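Local coordinates for protein probable fimbrial chaperone YadV (Escherichia coli K-12, PDB 5GHU) that probably acts as a periplasmic chaperone that helps fimbrial subunits fold and assemble, and could contribute to adhesion to surfaces in particular niches, at residues 138-143 against 149-154; 70-75 against 88-93. All coordinates share one frame; numbering follows the deposited sequence.

Contact 1 of 2, residues 138-143 against 149-154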
ATOM      1  N   LEU A 138       7.562   4.185  14.514  1.00 17.57           N
ATOM      2  CA  LEU A 138       8.823   3.999  13.731  1.00 17.15           C
ATOM      3  C   LEU A 138       9.980   4.727  14.370  1.00 18.57           C
ATOM      4  O   LEU A 138       9.836   5.872  14.893  1.00 19.58           O
ATOM      5  CB  LEU A 138       8.669   4.484  12.282  1.00 16.85           C
ATOM      6  CG  LEU A 138       7.518   3.814  11.498  1.00 17.18           C
ATOM      7  CD1 LEU A 138       7.435   4.430  10.056  1.00 19.31           C
ATOM      8  CD2 LEU A 138       7.760   2.265  11.413  1.00 17.50           C
ATOM      9  N   LYS A 139      11.147   4.067  14.332  1.00 17.34           N
ATOM     10  CA  LYS A 139      12.377   4.724  14.782  1.00 18.68           C
ATOM     11  C   LYS A 139      13.258   5.026  13.589  1.00 19.82           C
ATOM     12  O   LYS A 139      13.476   4.183  12.714  1.00 20.82           O
ATOM     13  CB  LYS A 139      13.137   3.824  15.775  1.00 19.95           C
ATOM     14  CG  LYS A 139      12.270   3.423  16.970  1.00 23.83           C
ATOM     15  CD  LYS A 139      11.850   4.676  17.681  1.00 36.32           C
ATOM     16  CE  LYS A 139      11.166   4.383  19.006  1.00 59.72           C
ATOM     17  NZ  LYS A 139      10.294   5.536  19.437  1.00 66.98           N
ATOM     18  N   TRP A 140      13.797   6.237  13.589  1.00 17.79           N
ATOM     19  CA  TRP A 140      14.599   6.714  12.472  1.00 18.94           C
ATOM     20  C   TRP A 140      16.034   6.975  12.842  1.00 19.52           C
ATOM     21  O   TRP A 140      16.338   7.513  13.915  1.00 20.73           O
ATOM     22  CB  TRP A 140      14.006   8.054  11.971  1.00 18.57           C
ATOM     23  CG  TRP A 140      12.559   7.967  11.540  1.00 16.99           C
ATOM     24  CD1 TRP A 140      11.429   7.895  12.364  1.00 16.92           C
ATOM     25  CD2 TRP A 140      12.069   7.935  10.195  1.00 19.33           C
ATOM     26  NE1 TRP A 140      10.313   7.827  11.583  1.00 19.26           N
ATOM     27  CE2 TRP A 140      10.654   7.858  10.262  1.00 17.42           C
ATOM     28  CE3 TRP A 140      12.704   8.018   8.925  1.00 19.63           C
ATOM     29  CZ2 TRP A 140       9.864   7.774   9.141  1.00 16.35           C
ATOM     30  CZ3 TRP A 140      11.896   7.956   7.775  1.00 19.77           C
ATOM     31  CH2 TRP A 140      10.493   7.861   7.886  1.00 18.83           C
ATOM     32  N   PHE A 141      16.945   6.575  11.950  1.00 19.76           N
ATOM     33  CA  PHE A 141      18.398   6.705  12.150  1.00 19.92           C
ATOM     34  C   PHE A 141      19.109   7.114  10.891  1.00 22.87           C
ATOM     35  O   PHE A 141      18.693   6.733   9.787  1.00 22.00           O
ATOM     36  CB  PHE A 141      19.007   5.329  12.570  1.00 21.09           C
ATOM     37  CG  PHE A 141      18.340   4.740  13.764  1.00 20.51           C
ATOM     38  CD1 PHE A 141      17.173   3.986  13.631  1.00 20.88           C
ATOM     39  CD2 PHE A 141      18.834   5.010  15.020  1.00 24.72           C
ATOM     40  CE1 PHE A 141      16.561   3.472  14.723  1.00 21.03           C
ATOM     41  CE2 PHE A 141      18.255   4.441  16.123  1.00 27.96           C
ATOM     42  CZ  PHE A 141      17.104   3.690  15.975  1.00 25.34           C
ATOM     43  N   TRP A 142      20.209   7.875  11.051  1.00 23.51           N
ATOM     44  CA  TRP A 142      21.067   8.124   9.926  1.00 25.58           C
ATOM     45  C   TRP A 142      21.659   6.799   9.544  1.00 31.90           C
ATOM     46  O   TRP A 142      22.020   5.996  10.425  1.00 33.53           O
ATOM     47  CB  TRP A 142      22.216   9.084  10.258  1.00 27.25           C
ATOM     48  CG  TRP A 142      21.834  10.502  10.303  1.00 29.77           C
ATOM     49  CD1 TRP A 142      21.757  11.310  11.410  1.00 30.21           C
ATOM     50  CD2 TRP A 142      21.489  11.320   9.181  1.00 29.91           C
ATOM     51  NE1 TRP A 142      21.376  12.578  11.040  1.00 32.32           N
ATOM     52  CE2 TRP A 142      21.200  12.613   9.680  1.00 36.28           C
ATOM     53  CE3 TRP A 142      21.365  11.071   7.811  1.00 31.19           C
ATOM     54  CZ2 TRP A 142      20.845  13.681   8.844  1.00 33.62           C
ATOM     55  CZ3 TRP A 142      20.998  12.136   6.976  1.00 33.52           C
ATOM     56  CH2 TRP A 142      20.731  13.415   7.502  1.00 35.11           C
ATOM     57  N   SER A 143      21.797   6.600   8.242  1.00 28.27           N
ATOM     58  CA  SER A 143      22.396   5.414   7.672  1.00 35.30           C
ATOM     59  C   SER A 143      23.567   5.950   6.847  1.00 53.55           C
ATOM     60  O   SER A 143      23.383   6.863   6.037  1.00 64.59           O
ATOM     61  CB  SER A 143      21.413   4.675   6.800  1.00 32.33           C
ATOM     62  OG  SER A 143      21.938   3.505   6.241  1.00 41.59           O
ATOM     63  N   ALA A 149      23.394  10.269   1.392  1.00 58.67           N
ATOM     64  CA  ALA A 149      22.642  10.203   2.642  1.00 45.39           C
ATOM     65  C   ALA A 149      21.464   9.274   2.547  1.00 35.25           C
ATOM     66  O   ALA A 149      20.765   9.209   1.504  1.00 29.99           O
ATOM     67  CB  ALA A 149      22.184  11.598   3.043  1.00 48.98           C
ATOM     68  N   SER A 150      21.242   8.498   3.625  1.00 29.91           N
ATOM     69  CA  SER A 150      20.022   7.706   3.722  1.00 27.88           C
ATOM     70  C   SER A 150      19.665   7.505   5.168  1.00 25.24           C
ATOM     71  O   SER A 150      20.480   7.770   6.032  1.00 27.87           O
ATOM     72  CB  SER A 150      20.197   6.352   3.036  1.00 31.18           C
ATOM     73  OG  SER A 150      21.352   5.768   3.548  1.00 41.72           O
ATOM     74  N   LEU A 151      18.437   7.030   5.398  1.00 24.27           N
ATOM     75  CA  LEU A 151      17.919   6.804   6.731  1.00 23.03           C
ATOM     76  C   LEU A 151      17.636   5.334   6.869  1.00 23.17           C
ATOM     77  O   LEU A 151      17.122   4.715   5.941  1.00 24.87           O
ATOM     78  CB  LEU A 151      16.638   7.554   6.973  1.00 20.85           C
ATOM     79  CG  LEU A 151      16.866   9.046   6.772  1.00 23.59           C
ATOM     80  CD1 LEU A 151      15.533   9.743   6.735  1.00 22.55           C
ATOM     81  CD2 LEU A 151      17.634   9.530   7.963  1.00 30.18           C
ATOM     82  N   ARG A 152      17.944   4.805   8.042  1.00 20.50           N
ATOM     83  CA  ARG A 152      17.469   3.456   8.377  1.00 19.06           C
ATOM     84  C   ARG A 152      16.257   3.602   9.290  1.00 19.34           C
ATOM     85  O   ARG A 152      16.282   4.374  10.269  1.00 21.19           O
ATOM     86  CB  ARG A 152      18.569   2.652   9.045  1.00 19.22           C
ATOM     87  CG  ARG A 152      18.150   1.216   9.467  1.00 20.57           C
ATOM     88  CD  ARG A 152      17.668   1.098  10.918  1.00 22.15           C
ATOM     89  NE  ARG A 152      18.778   1.317  11.853  1.00 20.88           N
ATOM     90  CZ  ARG A 152      18.714   1.031  13.166  1.00 20.52           C
ATOM     91  NH1 ARG A 152      17.604   0.492  13.699  1.00 21.15           N
ATOM     92  NH2 ARG A 152      19.791   1.251  13.941  1.00 21.03           N
ATOM     93  N   VAL A 153      15.198   2.900   8.954  1.00 17.15           N
ATOM     94  CA  VAL A 153      13.924   3.063   9.635  1.00 16.28           C
ATOM     95  C   VAL A 153      13.531   1.685  10.184  1.00 19.82           C
ATOM     96  O   VAL A 153      13.658   0.684   9.475  1.00 19.79           O
ATOM     97  CB  VAL A 153      12.837   3.569   8.688  1.00 18.75           C
ATOM     98  CG1 VAL A 153      11.545   3.998   9.477  1.00 20.63           C
ATOM     99  CG2 VAL A 153      13.357   4.791   7.895  1.00 20.40           C
ATOM    100  N   THR A 154      13.108   1.657  11.445  1.00 17.52           N
ATOM    101  CA  THR A 154      12.771   0.377  12.110  1.00 15.68           C
ATOM    102  C   THR A 154      11.321   0.428  12.527  1.00 18.03           C
ATOM    103  O   THR A 154      10.912   1.377  13.191  1.00 18.40           O
ATOM    104  CB  THR A 154      13.655   0.188  13.307  1.00 18.25           C
ATOM    105  OG1 THR A 154      15.000  -0.055  12.850  1.00 20.28           O
ATOM    106  CG2 THR A 154      13.250  -1.032  14.131  1.00 18.57           C
TER

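Contact 2 of 2, residues 70-75 against 88-93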
ATOM      1  N   ILE A  70     -16.416  -6.694  -6.889  1.00 27.89           N
ATOM      2  CA  ILE A  70     -15.571  -7.888  -6.888  1.00 30.10           C
ATOM      3  C   ILE A  70     -15.514  -8.406  -5.459  1.00 29.02           C
ATOM      4  O   ILE A  70     -15.199  -7.667  -4.551  1.00 28.06           O
ATOM      5  CB  ILE A  70     -14.148  -7.583  -7.387  1.00 27.64           C
ATOM      6  CG1 ILE A  70     -14.213  -6.934  -8.776  1.00 27.29           C
ATOM      7  CG2 ILE A  70     -13.259  -8.850  -7.392  1.00 29.89           C
ATOM      8  CD1 ILE A  70     -14.849  -7.793  -9.909  1.00 30.03           C
ATOM      9  N   LYS A  71     -15.761  -9.688  -5.274  1.00 28.96           N
ATOM     10  CA  LYS A  71     -15.715 -10.260  -3.942  1.00 27.42           C
ATOM     11  C   LYS A  71     -14.342 -10.910  -3.745  1.00 29.85           C
ATOM     12  O   LYS A  71     -13.915 -11.772  -4.538  1.00 33.21           O
ATOM     13  CB  LYS A  71     -16.862 -11.285  -3.768  1.00 31.22           C
ATOM     14  CG  LYS A  71     -16.727 -12.164  -2.518  1.00 41.84           C
ATOM     15  CD  LYS A  71     -17.906 -13.108  -2.370  1.00 57.64           C
ATOM     16  CE  LYS A  71     -19.152 -12.354  -1.934  1.00 68.19           C
ATOM     17  NZ  LYS A  71     -20.297 -13.274  -1.646  1.00 79.06           N
ATOM     18  N   LEU A  72     -13.638 -10.501  -2.697  1.00 27.64           N
ATOM     19  CA  LEU A  72     -12.321 -11.066  -2.407  1.00 25.85           C
ATOM     20  C   LEU A  72     -12.486 -12.006  -1.240  1.00 32.65           C
ATOM     21  O   LEU A  72     -13.108 -11.653  -0.238  1.00 32.95           O
ATOM     22  CB  LEU A  72     -11.305  -9.983  -2.076  1.00 26.99           C
ATOM     23  CG  LEU A  72     -11.205  -8.877  -3.111  1.00 27.18           C
ATOM     24  CD1 LEU A  72     -10.258  -7.772  -2.539  1.00 29.30           C
ATOM     25  CD2 LEU A  72     -10.737  -9.419  -4.488  1.00 26.36           C
ATOM     26  N   MET A  73     -11.947 -13.208  -1.362  1.00 31.33           N
ATOM     27  CA  MET A  73     -12.217 -14.224  -0.357  1.00 30.56           C
ATOM     28  C   MET A  73     -10.956 -14.999   0.031  1.00 31.63           C
ATOM     29  O   MET A  73     -10.290 -15.565  -0.829  1.00 35.05           O
ATOM     30  CB  MET A  73     -13.281 -15.180  -0.860  1.00 38.33           C
ATOM     31  CG  MET A  73     -13.694 -16.114   0.204  1.00 38.55           C
ATOM     32  SD  MET A  73     -15.085 -17.160  -0.267  1.00 49.85           S
ATOM     33  CE  MET A  73     -16.372 -16.011  -0.688  1.00 32.37           C
ATOM     34  N   TYR A  74     -10.615 -15.013   1.318  1.00 33.14           N
ATOM     35  CA  TYR A  74      -9.474 -15.791   1.823  1.00 37.60           C
ATOM     36  C   TYR A  74      -9.814 -17.283   1.815  1.00 35.14           C
ATOM     37  O   TYR A  74     -10.890 -17.680   2.213  1.00 40.67           O
ATOM     38  CB  TYR A  74      -9.093 -15.323   3.233  1.00 38.33           C
ATOM     39  CG  TYR A  74      -7.968 -16.082   3.932  1.00 38.09           C
ATOM     40  CD1 TYR A  74      -6.663 -16.030   3.462  1.00 36.06           C
ATOM     41  CD2 TYR A  74      -8.218 -16.808   5.101  1.00 47.30           C
ATOM     42  CE1 TYR A  74      -5.629 -16.724   4.115  1.00 34.78           C
ATOM     43  CE2 TYR A  74      -7.198 -17.498   5.766  1.00 45.40           C
ATOM     44  CZ  TYR A  74      -5.901 -17.440   5.281  1.00 47.04           C
ATOM     45  OH  TYR A  74      -4.890 -18.124   5.943  1.00 50.43           O
ATOM     46  N   THR A  75      -8.881 -18.090   1.353  1.00 36.06           N
ATOM     47  CA  THR A  75      -9.153 -19.512   1.177  1.00 38.66           C
ATOM     48  C   THR A  75      -8.363 -20.341   2.176  1.00 44.54           C
ATOM     49  O   THR A  75      -8.638 -21.521   2.346  1.00 52.84           O
ATOM     50  CB  THR A  75      -8.801 -19.974  -0.236  1.00 42.32           C
ATOM     51  OG1 THR A  75      -7.382 -19.861  -0.428  1.00 39.97           O
ATOM     52  CG2 THR A  75      -9.549 -19.159  -1.287  1.00 42.83           C
ATOM     53  N   PHE A  88      -0.762  -7.915   0.031  1.00 22.69           N
ATOM     54  CA  PHE A  88      -0.982  -8.441  -1.324  1.00 25.30           C
ATOM     55  C   PHE A  88      -1.350  -7.318  -2.245  1.00 24.16           C
ATOM     56  O   PHE A  88      -1.586  -6.177  -1.807  1.00 22.62           O
ATOM     57  CB  PHE A  88      -2.075  -9.541  -1.317  1.00 21.60           C
ATOM     58  CG  PHE A  88      -1.738 -10.654  -0.401  1.00 24.37           C
ATOM     59  CD1 PHE A  88      -2.053 -10.590   0.953  1.00 25.41           C
ATOM     60  CD2 PHE A  88      -1.062 -11.755  -0.873  1.00 30.40           C
ATOM     61  CE1 PHE A  88      -1.675 -11.616   1.790  1.00 28.58           C
ATOM     62  CE2 PHE A  88      -0.683 -12.780   0.001  1.00 35.59           C
ATOM     63  CZ  PHE A  88      -1.019 -12.674   1.340  1.00 33.52           C
ATOM     64  N   TRP A  89      -1.342  -7.641  -3.537  1.00 25.90           N
ATOM     65  CA  TRP A  89      -1.773  -6.687  -4.544  1.00 25.98           C
ATOM     66  C   TRP A  89      -3.052  -7.090  -5.244  1.00 22.56           C
ATOM     67  O   TRP A  89      -3.157  -8.182  -5.776  1.00 25.00           O
ATOM     68  CB  TRP A  89      -0.652  -6.499  -5.565  1.00 28.61           C
ATOM     69  CG  TRP A  89       0.436  -5.741  -4.877  1.00 36.15           C
ATOM     70  CD1 TRP A  89       1.424  -6.251  -4.070  1.00 44.77           C
ATOM     71  CD2 TRP A  89       0.589  -4.325  -4.855  1.00 32.74           C
ATOM     72  NE1 TRP A  89       2.194  -5.236  -3.576  1.00 45.57           N
ATOM     73  CE2 TRP A  89       1.708  -4.041  -4.050  1.00 43.59           C
ATOM     74  CE3 TRP A  89      -0.104  -3.273  -5.437  1.00 34.84           C
ATOM     75  CZ2 TRP A  89       2.157  -2.748  -3.846  1.00 47.21           C
ATOM     76  CZ3 TRP A  89       0.342  -2.000  -5.235  1.00 43.67           C
ATOM     77  CH2 TRP A  89       1.461  -1.743  -4.452  1.00 44.57           C
ATOM     78  N   PHE A  90      -4.019  -6.191  -5.195  1.00 22.78           N
ATOM     79  CA  PHE A  90      -5.254  -6.357  -5.961  1.00 21.77           C
ATOM     80  C   PHE A  90      -5.085  -5.701  -7.327  1.00 24.17           C
ATOM     81  O   PHE A  90      -4.862  -4.492  -7.407  1.00 27.15           O
ATOM     82  CB  PHE A  90      -6.449  -5.725  -5.202  1.00 23.20           C
ATOM     83  CG  PHE A  90      -7.750  -5.816  -5.967  1.00 25.42           C
ATOM     84  CD1 PHE A  90      -8.269  -7.046  -6.305  1.00 25.44           C
ATOM     85  CD2 PHE A  90      -8.369  -4.683  -6.459  1.00 22.70           C
ATOM     86  CE1 PHE A  90      -9.430  -7.181  -7.050  1.00 27.50           C
ATOM     87  CE2 PHE A  90      -9.531  -4.796  -7.200  1.00 28.36           C
ATOM     88  CZ  PHE A  90     -10.053  -6.059  -7.518  1.00 29.29           C
ATOM     89  N   ASN A  91      -5.192  -6.512  -8.383  1.00 25.64           N
ATOM     90  CA  ASN A  91      -4.974  -6.064  -9.753  1.00 26.33           C
ATOM     91  C   ASN A  91      -6.229  -5.991 -10.554  1.00 28.09           C
ATOM     92  O   ASN A  91      -7.056  -6.903 -10.475  1.00 27.12           O
ATOM     93  CB  ASN A  91      -4.056  -7.040 -10.505  1.00 28.21           C
ATOM     94  CG  ASN A  91      -2.668  -7.138  -9.895  1.00 35.49           C
ATOM     95  OD1 ASN A  91      -1.734  -6.577 -10.428  1.00 38.52           O
ATOM     96  ND2 ASN A  91      -2.533  -7.856  -8.793  1.00 34.17           N
ATOM     97  N   VAL A  92      -6.313  -4.955 -11.388  1.00 27.15           N
ATOM     98  CA  VAL A  92      -7.366  -4.762 -12.360  1.00 27.17           C
ATOM     99  C   VAL A  92      -6.758  -4.493 -13.722  1.00 30.98           C
ATOM    100  O   VAL A  92      -5.941  -3.590 -13.869  1.00 34.11           O
ATOM    101  CB  VAL A  92      -8.245  -3.599 -11.913  1.00 28.16           C
ATOM    102  CG1 VAL A  92      -9.256  -3.269 -12.970  1.00 33.05           C
ATOM    103  CG2 VAL A  92      -8.874  -3.994 -10.584  1.00 31.96           C
ATOM    104  N   LEU A  93      -7.149  -5.288 -14.708  1.00 30.86           N
ATOM    105  CA  LEU A  93      -6.598  -5.160 -16.063  1.00 30.56           C
ATOM    106  C   LEU A  93      -7.757  -4.946 -17.028  1.00 35.14           C
ATOM    107  O   LEU A  93      -8.655  -5.761 -17.064  1.00 37.23           O
ATOM    108  CB  LEU A  93      -5.773  -6.434 -16.415  1.00 31.93           C
ATOM    109  CG  LEU A  93      -5.087  -6.623 -17.779  1.00 43.09           C
ATOM    110  CD1 LEU A  93      -6.050  -7.079 -18.874  1.00 52.10           C
ATOM    111  CD2 LEU A  93      -4.444  -5.340 -18.176  1.00 49.47           C
TER

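Contact 1 of 2, residues 138-143 against 149-154
Arg-152 leaves its strand with CG anti to the backbone N (chi1 179°) and then bends at chi2 and chi3, which lays its guanidinium flat over one face of the Phe-141 ring, the two side chains running side by side; CG of Phe-141 lies beside its own backbone N (chi1 -55°). The two flat groups stack with planes 15° apart, CZ of Arg-152 sitting 3.8 Å from the centroid of the Phe-141 ring in a cation-pi contact. NH1 of Arg-152 meanwhile donates in the guanidinium plane to OG1 of Thr-154 at 2.8 Å, a bond that, with the stack, helps set the rotation of the planar group; the same OG1 is hydrogen-bonded to Asp-187. Arginine suits this partly exposed face because it can cover an aromatic ring and still donate an N-H from the edge of the guanidinium. Cutting Arg-152 back to an alanine is likely to strip one face of the Phe-141 ring of its cationic cover and to leave Thr-154 OG1 without that donor.

The opposite face of the hairpin is apolar. Val-153, paired with Trp-140 at a non-hydrogen-bonded site, places CG1 over the indole, 3.9 Å from the centroid of its six-membered ring, a CH-pi contact, while CG2 comes within 3.4 Å of Trp-140 CE3. A beta-branched residue thus presents two methyls to a broad ring. Backbone hydrogen bonds join the antiparallel strands at the pairs Lys-139 with Thr-154 and Phe-141 with Arg-152; Ser-143 N adds one to Ser-150 O at 2.8 Å.

Strand 139-143 edges its three-stranded sheet; strand 150-155, the middle one, also bonds to strand 186-191. Trp-140 and Leu-151 reach Val-204 of strand 203-209, and Trp-142 and Leu-151 meet Leu-168 of strand 163-170, so the hairpin packs on the second sheet of the C-terminal immunoglobulin-like domain.

Contact 2 of 2, residues 70-75 against 88-93
Phe-90 meets Leu-72 through two neighbouring ring atoms, CE1 and CD1, and CE1 is also the ring atom nearest Ile-70. CE1 of Phe-90 lies 3.6 Å from CD2 of Leu-72, and CD1 of Phe-90 is 3.9 Å from the same methyl. The second contact is looser: CG2 of Ile-70 stands 4.2 Å from Phe-90 CE1. Both methyls approach the ring obliquely, and the contact is wholly apolar, with no hydrogen bond between the two segments. Such a meeting suits these residue types, since branched aliphatic side chains can fit their methyls against an aromatic ring without leaving a buried polar group to satisfy.

The reach of the side chains explains how strands can touch at all when the CA atoms of Leu-72 and Phe-90, the nearest pair across the segments, are 9.2 Å apart. CG of Phe-90 is anti to the backbone N (chi1 178°), which extends the ring from its strand toward segment 70-75. Ile-70 and Leu-72, two positions apart on a strand, direct their CB atoms to the same side and so offer two neighbouring methyl groups to that one ring.

A second shell packs around these three residues: Val-21 touches both Leu-72 and Phe-90, Leu-23 lies on Ile-70, and Leu-120 of strand 114-123 touches Leu-72. All three first-shell residues are buried, as befits the hydrophobic interior of an immunoglobulin-like sandwich.

Strand 67-74 is held by backbone hydrogen bonds to strand 19-25 on one side and to strand 53-62 on the other. Strand 86-95 runs between strands 31-38 and 114-123, so the contact spans the interior of the N-terminal domain.

In the fold
The two contacts lie in different halves of this two-domain chaperone, on opposite sides of the centre of the chain. Their centres are 33 Å apart and their nearest atoms about 17 Å, so they do not touch. Contact 2 comes first and closes before contact 1 opens; it belongs to the N-terminal PapD-type domain, whereas contact 1 belongs to the C-terminal one, and they share no sheet. They also differ in kind: 138-143 with 149-154 joins neighbouring strands of a hairpin within a sheet of the C-terminal domain, while 70-75 with 88-93 packs non-adjacent strands across the interior of the N-terminal domain through side chains alone.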